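Local coordinates for thermophilic dibenzothiophene desulfurization enzyme C (Paenibacillus sp. A11-2, PDB 5XDC), which probably oxidises dibenzothiophene to its sulfoxide and then its sulfone with reduced FMN and molecular oxygen, working as a tetrameric flavin monooxygenase, at residues B[350-355]-B[384-389]; B[258-263]-B[304-309]. All blocks are in the same frame, centred on the assembly; numbering follows the deposited sequence.

Contact 1: residues B[350-355]-B[384-389]. With IND (indole), chain J.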
loop_
_atom_site.group_PDB
_atom_site.type_symbol
_atom_site.label_atom_id
_atom_site.label_comp_id
_atom_site.label_asym_id
_atom_site.label_seq_id
_atom_site.Cartn_x
_atom_site.Cartn_y
_atom_site.Cartn_z
ATOM N N ARG B 350 5.399 5.742 -8.587
ATOM C CA ARG B 350 4.551 4.797 -7.863
ATOM C C ARG B 350 3.208 4.651 -8.549
ATOM O O ARG B 350 2.689 3.532 -8.696
ATOM C CB ARG B 350 4.353 5.256 -6.416
ATOM C CG ARG B 350 5.641 5.365 -5.599
ATOM C CD ARG B 350 6.437 4.075 -5.627
ATOM N NE ARG B 350 7.473 4.026 -4.597
ATOM C CZ ARG B 350 8.528 3.219 -4.648
ATOM N NH1 ARG B 350 8.687 2.405 -5.684
ATOM N NH2 ARG B 350 9.421 3.223 -3.664
ATOM N N LEU B 351 2.643 5.769 -9.011
ATOM C CA LEU B 351 1.322 5.734 -9.627
ATOM C C LEU B 351 1.331 4.890 -10.896
ATOM O O LEU B 351 0.499 3.991 -11.064
ATOM C CB LEU B 351 0.840 7.160 -9.935
ATOM C CG LEU B 351 -0.469 7.197 -10.718
ATOM C CD1 LEU B 351 -1.567 6.504 -9.931
ATOM C CD2 LEU B 351 -0.843 8.641 -11.065
ATOM N N VAL B 352 2.263 5.162 -11.809
ATOM C CA VAL B 352 2.194 4.493 -13.103
ATOM C C VAL B 352 2.496 3.008 -12.953
ATOM O O VAL B 352 1.892 2.177 -13.636
ATOM C CB VAL B 352 3.113 5.171 -14.141
ATOM C CG1 VAL B 352 4.589 4.931 -13.867
ATOM C CG2 VAL B 352 2.748 4.679 -15.542
ATOM N N ILE B 353 3.408 2.644 -12.046
ATOM C CA ILE B 353 3.762 1.234 -11.891
ATOM C C ILE B 353 2.595 0.453 -11.278
ATOM O O ILE B 353 2.306 -0.675 -11.696
ATOM C CB ILE B 353 5.056 1.096 -11.062
ATOM C CG1 ILE B 353 6.270 1.651 -11.830
ATOM C CG2 ILE B 353 5.319 -0.358 -10.654
ATOM C CD1 ILE B 353 6.549 0.983 -13.174
ATOM N N GLU B 354 1.890 1.045 -10.305
ATOM C CA GLU B 354 0.731 0.382 -9.700
ATOM C C GLU B 354 -0.418 0.279 -10.690
ATOM O O GLU B 354 -1.017 -0.786 -10.862
ATOM C CB GLU B 354 0.270 1.148 -8.450
ATOM C CG GLU B 354 1.231 1.085 -7.307
ATOM C CD GLU B 354 0.738 1.835 -6.073
ATOM O OE1 GLU B 354 -0.363 2.426 -6.127
ATOM O OE2 GLU B 354 1.458 1.832 -5.048
ATOM N N LEU B 355 -0.731 1.386 -11.361
ATOM C CA LEU B 355 -1.910 1.487 -12.211
ATOM C C LEU B 355 -1.825 0.561 -13.423
ATOM O O LEU B 355 -2.805 -0.110 -13.778
ATOM C CB LEU B 355 -2.038 2.952 -12.623
ATOM C CG LEU B 355 -3.026 3.500 -13.621
ATOM C CD1 LEU B 355 -3.087 5.026 -13.378
ATOM C CD2 LEU B 355 -2.597 3.184 -15.044
ATOM N N THR B 384 10.119 -0.216 -17.622
ATOM C CA THR B 384 11.457 -0.026 -18.177
ATOM C C THR B 384 12.031 1.334 -17.792
ATOM O O THR B 384 13.105 1.421 -17.186
ATOM C CB THR B 384 11.411 -0.193 -19.703
ATOM O OG1 THR B 384 10.999 -1.526 -20.043
ATOM C CG2 THR B 384 12.776 0.044 -20.342
ATOM N N HIS B 385 11.345 2.423 -18.142
ATOM C CA HIS B 385 12.020 3.700 -17.997
ATOM C C HIS B 385 12.089 4.188 -16.555
ATOM O O HIS B 385 13.020 4.929 -16.218
ATOM C CB HIS B 385 11.386 4.784 -18.854
ATOM C CG HIS B 385 12.297 5.953 -18.996
ATOM N ND1 HIS B 385 12.200 7.057 -18.181
ATOM C CD2 HIS B 385 13.420 6.126 -19.738
ATOM C CE1 HIS B 385 13.179 7.898 -18.468
ATOM N NE2 HIS B 385 13.937 7.357 -19.407
ATOM N N THR B 386 11.142 3.807 -15.688
ATOM C CA THR B 386 11.208 4.246 -14.298
ATOM C C THR B 386 12.491 3.787 -13.607
ATOM O O THR B 386 12.825 4.307 -12.535
ATOM C CB THR B 386 9.999 3.735 -13.485
ATOM O OG1 THR B 386 9.846 2.320 -13.665
ATOM C CG2 THR B 386 8.712 4.451 -13.851
ATOM N N LEU B 387 13.208 2.816 -14.189
ATOM C CA LEU B 387 14.470 2.322 -13.663
ATOM C C LEU B 387 15.660 3.174 -14.077
ATOM O O LEU B 387 16.788 2.871 -13.669
ATOM C CB LEU B 387 14.696 0.886 -14.134
ATOM C CG LEU B 387 13.578 -0.087 -13.757
ATOM C CD1 LEU B 387 13.761 -1.413 -14.467
ATOM C CD2 LEU B 387 13.536 -0.299 -12.256
ATOM N N HIS B 388 15.433 4.225 -14.872
ATOM C CA HIS B 388 16.527 5.079 -15.332
ATOM C C HIS B 388 17.483 5.421 -14.197
ATOM O O HIS B 388 18.710 5.323 -14.341
ATOM C CB HIS B 388 15.941 6.347 -15.959
ATOM C CG HIS B 388 16.967 7.349 -16.371
ATOM N ND1 HIS B 388 17.512 8.260 -15.490
ATOM C CD2 HIS B 388 17.538 7.592 -17.574
ATOM C CE1 HIS B 388 18.379 9.021 -16.137
ATOM N NE2 HIS B 388 18.406 8.642 -17.403
ATOM N N ASP B 389 16.937 5.858 -13.068
ATOM C CA ASP B 389 17.702 6.054 -11.856
ATOM C C ASP B 389 16.786 5.686 -10.699
ATOM O O ASP B 389 15.563 5.800 -10.822
ATOM C CB ASP B 389 18.237 7.491 -11.723
ATOM C CG ASP B 389 17.159 8.540 -11.859
ATOM O OD1 ASP B 389 16.836 8.949 -13.005
ATOM O OD2 ASP B 389 16.644 8.948 -10.809
HETATM N N1 IND J . 14.815 3.162 -21.831
HETATM C C2 IND J . 15.227 3.965 -22.808
HETATM C C3 IND J . 16.231 4.554 -22.280
HETATM C C4 IND J . 17.558 4.688 -20.171
HETATM C C5 IND J . 17.599 4.135 -18.888
HETATM C C6 IND J . 16.653 3.165 -18.494
HETATM C C7 IND J . 15.668 2.752 -19.386
HETATM C C8 IND J . 15.621 3.290 -20.657
HETATM C C9 IND J . 16.585 4.282 -21.049
#

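Contact 2: residues B[258-263]-B[304-309]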
loop_
_atom_site.group_PDB
_atom_site.type_symbol
_atom_site.label_atom_id
_atom_site.label_comp_id
_atom_site.label_asym_id
_atom_site.label_seq_id
_atom_site.Cartn_x
_atom_site.Cartn_y
_atom_site.Cartn_z
ATOM N N LEU B 258 6.642 11.749 -18.811
ATOM C CA LEU B 258 6.489 10.465 -19.486
ATOM C C LEU B 258 5.632 9.532 -18.649
ATOM O O LEU B 258 4.714 8.882 -19.166
ATOM C CB LEU B 258 7.854 9.817 -19.735
ATOM C CG LEU B 258 8.829 10.542 -20.666
ATOM C CD1 LEU B 258 10.098 9.739 -20.792
ATOM C CD2 LEU B 258 8.185 10.769 -22.036
ATOM N N TYR B 259 5.904 9.484 -17.341
ATOM C CA TYR B 259 5.186 8.564 -16.461
ATOM C C TYR B 259 3.735 8.989 -16.293
ATOM O O TYR B 259 2.831 8.144 -16.331
ATOM C CB TYR B 259 5.895 8.456 -15.109
ATOM C CG TYR B 259 7.374 8.151 -15.223
ATOM C CD1 TYR B 259 7.903 7.508 -16.336
ATOM C CD2 TYR B 259 8.234 8.518 -14.220
ATOM C CE1 TYR B 259 9.252 7.278 -16.444
ATOM C CE2 TYR B 259 9.591 8.289 -14.323
ATOM C CZ TYR B 259 10.093 7.682 -15.449
ATOM O OH TYR B 259 11.447 7.472 -15.524
ATOM N N LEU B 260 3.480 10.290 -16.134
ATOM C CA LEU B 260 2.090 10.751 -16.065
ATOM C C LEU B 260 1.355 10.506 -17.378
ATOM O O LEU B 260 0.171 10.156 -17.381
ATOM C CB LEU B 260 2.047 12.233 -15.701
ATOM C CG LEU B 260 2.622 12.579 -14.335
ATOM C CD1 LEU B 260 2.677 14.099 -14.171
ATOM C CD2 LEU B 260 1.775 11.974 -13.226
ATOM N N GLY B 261 2.031 10.680 -18.513
ATOM C CA GLY B 261 1.385 10.407 -19.784
ATOM C C GLY B 261 1.042 8.939 -19.969
ATOM O O GLY B 261 -0.063 8.596 -20.408
ATOM N N ILE B 262 1.976 8.054 -19.635
ATOM C CA ILE B 262 1.698 6.619 -19.721
ATOM C C ILE B 262 0.524 6.264 -18.820
ATOM O O ILE B 262 -0.379 5.520 -19.217
ATOM C CB ILE B 262 2.951 5.800 -19.362
ATOM C CG1 ILE B 262 4.039 5.987 -20.417
ATOM C CG2 ILE B 262 2.596 4.323 -19.210
ATOM C CD1 ILE B 262 5.384 5.472 -19.988
ATOM N N ALA B 263 0.507 6.822 -17.604
ATOM C CA ALA B 263 -0.567 6.551 -16.653
ATOM C C ALA B 263 -1.919 6.976 -17.208
ATOM O O ALA B 263 -2.909 6.244 -17.086
ATOM C CB ALA B 263 -0.290 7.259 -15.330
ATOM N N ALA B 304 -8.148 9.616 -9.275
ATOM C CA ALA B 304 -7.935 10.670 -8.284
ATOM C C ALA B 304 -6.453 10.973 -8.114
ATOM O O ALA B 304 -6.035 12.139 -8.122
ATOM C CB ALA B 304 -8.540 10.253 -6.947
ATOM N N GLN B 305 -5.644 9.931 -7.902
ATOM C CA GLN B 305 -4.208 10.139 -7.787
ATOM C C GLN B 305 -3.645 10.803 -9.038
ATOM O O GLN B 305 -2.787 11.686 -8.937
ATOM C CB GLN B 305 -3.501 8.816 -7.521
ATOM C CG GLN B 305 -3.828 8.224 -6.180
ATOM C CD GLN B 305 -3.140 6.891 -5.977
ATOM O OE1 GLN B 305 -3.792 5.867 -5.840
ATOM N NE2 GLN B 305 -1.812 6.901 -5.981
ATOM N N LEU B 306 -4.110 10.392 -10.224
ATOM C CA LEU B 306 -3.632 11.014 -11.463
ATOM C C LEU B 306 -3.953 12.505 -11.506
ATOM O O LEU B 306 -3.095 13.317 -11.877
ATOM C CB LEU B 306 -4.231 10.318 -12.677
ATOM C CG LEU B 306 -3.796 10.885 -14.030
ATOM C CD1 LEU B 306 -2.308 10.741 -14.253
ATOM C CD2 LEU B 306 -4.566 10.197 -15.115
ATOM N N GLN B 307 -5.184 12.887 -11.140
ATOM C CA GLN B 307 -5.549 14.301 -11.156
ATOM C C GLN B 307 -4.602 15.100 -10.284
ATOM O O GLN B 307 -4.096 16.151 -10.690
ATOM C CB GLN B 307 -6.981 14.520 -10.658
ATOM C CG GLN B 307 -8.108 13.809 -11.384
ATOM C CD GLN B 307 -8.022 13.850 -12.893
ATOM O OE1 GLN B 307 -8.144 14.913 -13.510
ATOM N NE2 GLN B 307 -7.857 12.676 -13.505
ATOM N N VAL B 308 -4.356 14.621 -9.066
ATOM C CA VAL B 308 -3.536 15.386 -8.141
ATOM C C VAL B 308 -2.098 15.450 -8.637
ATOM O O VAL B 308 -1.459 16.509 -8.587
ATOM C CB VAL B 308 -3.630 14.791 -6.726
ATOM C CG1 VAL B 308 -2.680 15.510 -5.779
ATOM C CG2 VAL B 308 -5.056 14.876 -6.196
ATOM N N ALA B 309 -1.561 14.322 -9.114
ATOM C CA ALA B 309 -0.184 14.306 -9.611
ATOM C C ALA B 309 -0.017 15.242 -10.799
ATOM O O ALA B 309 0.999 15.940 -10.913
ATOM C CB ALA B 309 0.226 12.887 -10.002
#

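Contact 1: residues B[350-355]-B[384-389]
I353 and T386 reach for each other tip to tip, CD1 of I353 stopping 3.6 Å from OG1 of T386 and also lying against its CG2. V352 approaches differently: its side chain slides past T386 in the opposite direction, with CG1 of V352 4.2 Å from CG2 of T386. All three residues are buried, but together the two segments cover only 95 Å², a light van der Waals touch that the neighbouring helix 247-276 extends, since V352 also packs on I262 and A263.

The one polar side-chain atom here, T386 OG1, is satisfied close by. With chi1 at 51°, the hydroxyl of T386 sits between its own backbone N and carbonyl carbon, and it bonds to the carbonyl of A382, with R383 NH2 as a further partner. Both segments belong to the helical C-terminal domain of the acyl-CoA dehydrogenase fold, and here the chain makes a type I turn from H385 to H388, closed by H388 N on H385 O at 2.9 Å. At the end of the turn, H388 ND1 donates to D389 OD1 at 2.7 Å, nearly straight at 162°; the carboxylate oxygen uses its anti lone pair and lies in the imidazole plane. D389 is held in turn by Q252 and by a salt bridge with K345, making it a second-shell residue that positions the H388 ring.

T384, H385 and H388 line the indole pocket. H385 CD2 comes to 3.7 Å from indole C8, with indole N1 at the edge of the histidine ring, while CB of H388 lies above one face of that ring, toward its rim. H388 CD2 is 3.7 Å from indole C5; an alanine here would probably leave D389 OD1 without its imidazole partner and open a gap beside the indole benzo ring.

Contact 2: residues B[258-263]-B[304-309]
CB of L260 leaves its helix toward segment 304-309, and CD2 of L260 settles 3.7 Å from CB of A309. Its other branch, CD1, lies 4.1 Å from the carbonyl O of A309, so one leucine spans both the methyl and the backbone of the alanine.

L306 answers from the opposite helix by another route. Its CB leaves the helix across the line to the partner, not along it, but CG anti to the backbone N (chi1 -180°) and chi2 of 63° turn the end of the chain inward. CD1 of L306 thereby lies 4.0 Å from the carbonyl O of L260 and 4.2 Å from CB of A263. The two leucines meet more loosely, with CD2 of L260 4.4 Å from CD1 of L306, and each does its closer work against the other helix's backbone or alanine.

The pairing illustrates how antiparallel helices share a face: L260 and A263 are three residues apart, as are L306 and A309, and each leucine is matched by the alanine of the other segment. The short axes run at 147° to each other and approach to 10.9 Å. These are long helices of the helical C-terminal domain of the acyl-CoA dehydrogenase fold. L260 also leans on A348 of helix 331-363, and L306 on R264 and L267 further along its partner helix. The far side of 304-309 is covered by the third subunit, where A304 rests on S343 and V308 on V347 of that neighbouring chain.

Because the meeting groups are almost all methyls, with only carbonyl oxygens brushing their flanks, the contact has little directional preference of its own; it depends on complementary shape and on keeping apolar surface away from water.

In the fold
Contacts 1 and 2 lie on the same side of the chain's centre, with their own centres about 11 Å apart, and all four segments belong to the acyl-CoA dehydrogenase C-terminal domain. Along the chain they follow in series: contact 2 joins helices 247-276 and 293-324 before helix 331-363 and the end of helix 376-385 form contact 1. They also touch directly. L351 CD2 packs 3.7 Å from L306 CA, and Y259 OH sits 2.8 Å from H385 ND1. Thus the largely apolar helix pairing, whose helix 293-324 also meets the third subunit, lies close to the active site: Y259, on the same helix as L260, probably links helix 247-276 to H385 of the indole pocket by a hydrogen bond.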